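Local structure of bacteriohemerythrin (Methylococcus capsulatus, 4XPX) at residues F10-H21 / I117-L128. The protein reversibly binds oxygen at a site of two iron atoms and may store it or deliver it to oxygen-requiring enzymes. Residues are numbered along the deposited sequence; the frame is centred on the assembly and turned at random.
Sequences FGTNVGFADDQH and IPKVDKLYGPCL. With FE2 (Fe (II) ion), chain C; FE2 (Fe (II) ion), chain B.
His21 and Asp121 meet through iron: His21 NE2 and Asp121 OD2 each lie 2.1 Å from the iron of chain C, with imidazole and carboxylate planes 6° apart. Asp121 OD1 binds the iron of chain B, so the carboxylate bridges the pair, as water 3 also does; His57 and Glu61 complete the protein ligands of the first iron, Glu61, His76, His80 and His116 those of the second. Ile117 CD1 lies over one face of the imidazole, 3.8 Å from the His21 ring centroid in a CH-pi contact 10° off the normal; Ala17 O lies over the opposite face. With chi1 at -66°, Ile117 CG1 lies beside the backbone N and carries CD1 there, while CG2, anti to N, meets Phe10 O (3.4 Å) and CB. Pro118 CG touches the Phe10 ring edge. Val14 CG2 lies 3.8 Å from both Tyr124 CE1, at the ring edge, and Leu128 CB; Tyr124 reaches past Ala17 to hydrogen-bond Glu61 through OH. Water 2 donates to Thr12 O and Lys122 O; water 1 accepts from Lys122 NZ within reach of Gly11 O. Asp18 OD1 accepts from Thr12 N and OG1, which itself receives Val14 N in an ST turn. With alanine at Thr12, Val14 N would probably lose its acceptor and Asp18 OD1 one donor, and a gap is likely to open beside Asp121 CB and Tyr124 OH. Helices 15-34 and 103-121 thus supply ligands, alongside helices 40-67 and 73-95, to the carboxylate-bridged diiron centre of the hemerythrin four-helix bundle.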
loop_
_atom_site.group_PDB
_atom_site.type_symbol
_atom_site.label_atom_id
_atom_site.label_comp_id
_atom_site.label_asym_id
_atom_site.label_seq_id
_atom_site.Cartn_x
_atom_site.Cartn_y
_atom_site.Cartn_z
ATOM N N PHE A 10 -6.296 -1.612 -12.420
ATOM C CA PHE A 10 -6.077 -2.126 -11.086
ATOM C C PHE A 10 -7.151 -3.030 -10.606
ATOM O O PHE A 10 -7.013 -3.633 -9.496
ATOM C CB PHE A 10 -5.901 -0.995 -10.068
ATOM C CG PHE A 10 -4.745 -0.080 -10.396
ATOM C CD1 PHE A 10 -3.479 -0.593 -10.560
ATOM C CD2 PHE A 10 -4.938 1.266 -10.558
ATOM C CE1 PHE A 10 -2.447 0.233 -10.909
ATOM C CE2 PHE A 10 -3.901 2.101 -10.987
ATOM C CZ PHE A 10 -2.642 1.550 -11.129
ATOM N N GLY A 11 -8.259 -3.217 -11.323
ATOM C CA GLY A 11 -9.326 -4.051 -10.806
ATOM C C GLY A 11 -8.938 -5.473 -10.618
ATOM O O GLY A 11 -8.403 -6.068 -11.538
ATOM N N THR A 12 -9.234 -6.045 -9.470
ATOM C CA THR A 12 -8.905 -7.403 -9.100
ATOM C C THR A 12 -10.039 -8.353 -9.227
ATOM O O THR A 12 -9.823 -9.578 -9.086
ATOM C CB THR A 12 -8.372 -7.495 -7.670
ATOM O OG1 THR A 12 -9.424 -7.173 -6.768
ATOM C CG2 THR A 12 -7.129 -6.657 -7.454
ATOM N N ASN A 13 -11.184 -7.932 -9.385
ATOM C CA ASN A 13 -12.466 -8.630 -9.331
ATOM C C ASN A 13 -12.774 -9.116 -7.940
ATOM O O ASN A 13 -13.697 -9.983 -7.785
ATOM C CB ASN A 13 -12.485 -9.799 -10.318
ATOM C CG ASN A 13 -13.874 -10.374 -10.514
ATOM O OD1 ASN A 13 -14.873 -9.660 -10.421
ATOM N ND2 ASN A 13 -13.945 -11.671 -10.786
ATOM N N VAL A 14 -12.124 -8.512 -6.880
ATOM C CA VAL A 14 -12.319 -8.870 -5.478
ATOM C C VAL A 14 -12.746 -7.592 -4.792
ATOM O O VAL A 14 -11.948 -6.607 -4.669
ATOM C CB VAL A 14 -11.067 -9.450 -4.844
ATOM C CG1 VAL A 14 -11.328 -9.798 -3.396
ATOM C CG2 VAL A 14 -10.626 -10.687 -5.628
ATOM N N GLY A 15 -14.015 -7.507 -4.360
ATOM C CA GLY A 15 -14.547 -6.183 -3.910
ATOM C C GLY A 15 -13.794 -5.617 -2.732
ATOM O O GLY A 15 -13.470 -4.401 -2.762
ATOM N N PHE A 16 -13.480 -6.388 -1.698
ATOM C CA PHE A 16 -12.851 -5.783 -0.538
ATOM C C PHE A 16 -11.505 -5.230 -0.932
ATOM O O PHE A 16 -11.085 -4.182 -0.361
ATOM C CB PHE A 16 -12.755 -6.700 0.662
ATOM C CG PHE A 16 -11.580 -7.700 0.614
ATOM C CD1 PHE A 16 -11.762 -8.995 0.096
ATOM C CD2 PHE A 16 -10.240 -7.364 1.055
ATOM C CE1 PHE A 16 -10.690 -9.870 0.008
ATOM C CE2 PHE A 16 -9.221 -8.253 0.962
ATOM C CZ PHE A 16 -9.447 -9.514 0.499
ATOM N N ALA A 17 -10.786 -5.912 -1.790
ATOM C CA ALA A 17 -9.473 -5.511 -2.153
ATOM C C ALA A 17 -9.487 -4.276 -2.967
ATOM O O ALA A 17 -8.688 -3.330 -2.758
ATOM C CB ALA A 17 -8.767 -6.621 -2.907
ATOM N N ASP A 18 -10.378 -4.175 -3.934
ATOM C CA ASP A 18 -10.514 -2.955 -4.698
ATOM C C ASP A 18 -10.824 -1.763 -3.801
ATOM O O ASP A 18 -10.267 -0.668 -3.988
ATOM C CB ASP A 18 -11.599 -3.073 -5.743
ATOM C CG ASP A 18 -11.243 -4.059 -6.884
ATOM O OD1 ASP A 18 -10.117 -4.400 -7.139
ATOM O OD2 ASP A 18 -12.278 -4.418 -7.567
ATOM N N ASP A 19 -11.715 -1.950 -2.820
ATOM C CA ASP A 19 -12.057 -0.858 -1.923
ATOM C C ASP A 19 -10.884 -0.423 -1.079
ATOM O O ASP A 19 -10.630 0.806 -0.903
ATOM C CB ASP A 19 -13.198 -1.289 -1.009
ATOM C CG ASP A 19 -14.521 -1.359 -1.727
ATOM O OD1 ASP A 19 -14.671 -0.813 -2.835
ATOM O OD2 ASP A 19 -15.402 -2.081 -1.159
ATOM N N GLN A 20 -10.136 -1.389 -0.558
ATOM C CA GLN A 20 -8.949 -1.032 0.240
ATOM C C GLN A 20 -7.903 -0.365 -0.624
ATOM O O GLN A 20 -7.238 0.588 -0.177
ATOM C CB GLN A 20 -8.376 -2.300 0.964
ATOM C CG GLN A 20 -9.331 -2.814 2.028
ATOM C CD GLN A 20 -8.808 -4.045 2.726
ATOM O OE1 GLN A 20 -8.030 -4.799 2.243
ATOM N NE2 GLN A 20 -9.180 -4.165 4.003
ATOM N N HIS A 21 -7.738 -0.829 -1.868
ATOM C CA HIS A 21 -6.789 -0.136 -2.776
ATOM C C HIS A 21 -7.181 1.297 -2.993
ATOM O O HIS A 21 -6.347 2.214 -3.012
ATOM C CB HIS A 21 -6.680 -0.872 -4.097
ATOM C CG HIS A 21 -6.032 -2.214 -3.970
ATOM N ND1 HIS A 21 -6.235 -3.241 -4.872
ATOM C CD2 HIS A 21 -5.146 -2.708 -3.035
ATOM C CE1 HIS A 21 -5.468 -4.275 -4.491
ATOM N NE2 HIS A 21 -4.809 -4.009 -3.370
ATOM N N ILE A 117 -0.190 -4.220 -7.659
ATOM C CA ILE A 117 -1.595 -4.519 -7.829
ATOM C C ILE A 117 -1.850 -5.287 -9.137
ATOM O O ILE A 117 -2.476 -6.334 -9.136
ATOM C CB ILE A 117 -2.481 -3.294 -7.627
ATOM C CG1 ILE A 117 -2.400 -2.827 -6.182
ATOM C CG2 ILE A 117 -3.928 -3.632 -8.033
ATOM C CD1 ILE A 117 -2.948 -1.433 -5.958
ATOM N N PRO A 118 -1.319 -4.841 -10.287
ATOM C CA PRO A 118 -1.605 -5.575 -11.546
ATOM C C PRO A 118 -0.841 -6.875 -11.616
ATOM O O PRO A 118 -1.363 -7.821 -12.247
ATOM C CB PRO A 118 -1.115 -4.630 -12.634
ATOM C CG PRO A 118 -1.086 -3.279 -12.005
ATOM C CD PRO A 118 -0.713 -3.531 -10.615
ATOM N N LYS A 119 0.384 -6.959 -11.093
ATOM C CA LYS A 119 1.233 -8.121 -11.339
ATOM C C LYS A 119 1.151 -9.170 -10.254
ATOM O O LYS A 119 1.648 -10.326 -10.463
ATOM C CB LYS A 119 2.708 -7.734 -11.585
ATOM C CG LYS A 119 2.862 -6.815 -12.722
ATOM C CD LYS A 119 4.100 -6.428 -13.257
ATOM C CE LYS A 119 3.772 -5.426 -14.399
ATOM N NZ LYS A 119 3.920 -3.974 -14.004
ATOM N N VAL A 120 0.635 -8.775 -9.080
ATOM C CA VAL A 120 0.609 -9.685 -7.945
ATOM C C VAL A 120 -0.827 -9.825 -7.456
ATOM O O VAL A 120 -1.361 -10.933 -7.396
ATOM C CB VAL A 120 1.581 -9.223 -6.799
ATOM C CG1 VAL A 120 1.641 -10.303 -5.723
ATOM C CG2 VAL A 120 2.954 -8.930 -7.362
ATOM N N ASP A 121 -1.515 -8.729 -7.118
ATOM C CA ASP A 121 -2.872 -8.845 -6.620
ATOM C C ASP A 121 -3.838 -9.373 -7.653
ATOM O O ASP A 121 -4.725 -10.180 -7.326
ATOM C CB ASP A 121 -3.406 -7.508 -6.058
ATOM C CG ASP A 121 -2.779 -7.090 -4.754
ATOM O OD1 ASP A 121 -2.120 -7.924 -4.093
ATOM O OD2 ASP A 121 -2.986 -5.893 -4.415
ATOM N N LYS A 122 -3.773 -8.935 -8.905
ATOM C CA LYS A 122 -4.743 -9.414 -9.856
ATOM C C LYS A 122 -4.733 -10.919 -9.919
ATOM O O LYS A 122 -5.778 -11.557 -10.312
ATOM C CB LYS A 122 -4.545 -8.815 -11.253
ATOM C CG LYS A 122 -5.074 -7.403 -11.372
ATOM C CD LYS A 122 -4.904 -6.929 -12.861
ATOM C CE LYS A 122 -5.314 -5.481 -12.999
ATOM N NZ LYS A 122 -5.498 -5.208 -14.474
ATOM N N LEU A 123 -3.611 -11.556 -9.702
ATOM C CA LEU A 123 -3.506 -13.017 -9.838
ATOM C C LEU A 123 -4.389 -13.736 -8.841
ATOM O O LEU A 123 -4.744 -14.937 -9.108
ATOM C CB LEU A 123 -2.082 -13.483 -9.656
ATOM C CG LEU A 123 -1.128 -12.915 -10.699
ATOM C CD1 LEU A 123 0.290 -13.452 -10.494
ATOM C CD2 LEU A 123 -1.539 -13.151 -12.113
ATOM N N TYR A 124 -4.788 -13.143 -7.708
ATOM C CA TYR A 124 -5.672 -13.844 -6.801
ATOM C C TYR A 124 -7.142 -13.738 -7.149
ATOM O O TYR A 124 -7.966 -14.297 -6.467
ATOM C CB TYR A 124 -5.445 -13.473 -5.292
ATOM C CG TYR A 124 -5.636 -12.026 -4.921
ATOM C CD1 TYR A 124 -6.770 -11.301 -5.260
ATOM C CD2 TYR A 124 -4.678 -11.382 -4.122
ATOM C CE1 TYR A 124 -6.936 -9.975 -4.869
ATOM C CE2 TYR A 124 -4.809 -10.070 -3.772
ATOM C CZ TYR A 124 -5.906 -9.347 -4.139
ATOM O OH TYR A 124 -6.087 -8.010 -3.854
ATOM N N GLY A 125 -7.465 -13.012 -8.213
ATOM C CA GLY A 125 -8.872 -12.753 -8.489
ATOM C C GLY A 125 -9.680 -14.028 -8.666
ATOM O O GLY A 125 -10.710 -14.160 -8.048
ATOM N N PRO A 126 -9.236 -14.971 -9.542
ATOM C CA PRO A 126 -10.109 -16.185 -9.732
ATOM C C PRO A 126 -10.306 -16.888 -8.409
ATOM O O PRO A 126 -11.459 -17.400 -8.148
ATOM C CB PRO A 126 -9.305 -16.972 -10.758
ATOM C CG PRO A 126 -8.665 -15.925 -11.536
ATOM C CD PRO A 126 -8.210 -14.872 -10.536
ATOM N N CYS A 127 -9.294 -17.051 -7.567
ATOM C CA CYS A 127 -9.429 -17.787 -6.338
ATOM C C CYS A 127 -10.305 -17.052 -5.339
ATOM O O CYS A 127 -11.241 -17.635 -4.714
ATOM C CB CYS A 127 -8.013 -17.993 -5.712
ATOM S SG CYS A 127 -8.013 -18.905 -4.158
ATOM N N LEU A 128 -10.088 -15.744 -5.153
ATOM C CA LEU A 128 -10.760 -15.010 -4.094
ATOM C C LEU A 128 -12.123 -14.541 -4.502
ATOM O O LEU A 128 -12.930 -14.323 -3.592
ATOM C CB LEU A 128 -9.977 -13.834 -3.595
ATOM C CG LEU A 128 -8.919 -14.110 -2.533
ATOM C CD1 LEU A 128 -8.079 -15.388 -2.577
ATOM C CD2 LEU A 128 -8.149 -12.904 -2.093
HETATM FE FE FE2 C . -3.277 -5.121 -2.475
HETATM FE FE FE2 B . -1.050 -7.756 -2.249
HETATM O O HOH W 1 -8.151 -5.070 -14.173
HETATM O O HOH W 2 -8.091 -10.407 -11.150
HETATM O O HOH W 3 -1.485 -5.578 -1.756
HETATM O O HOH W 4 -1.770 -3.111 -2.596
#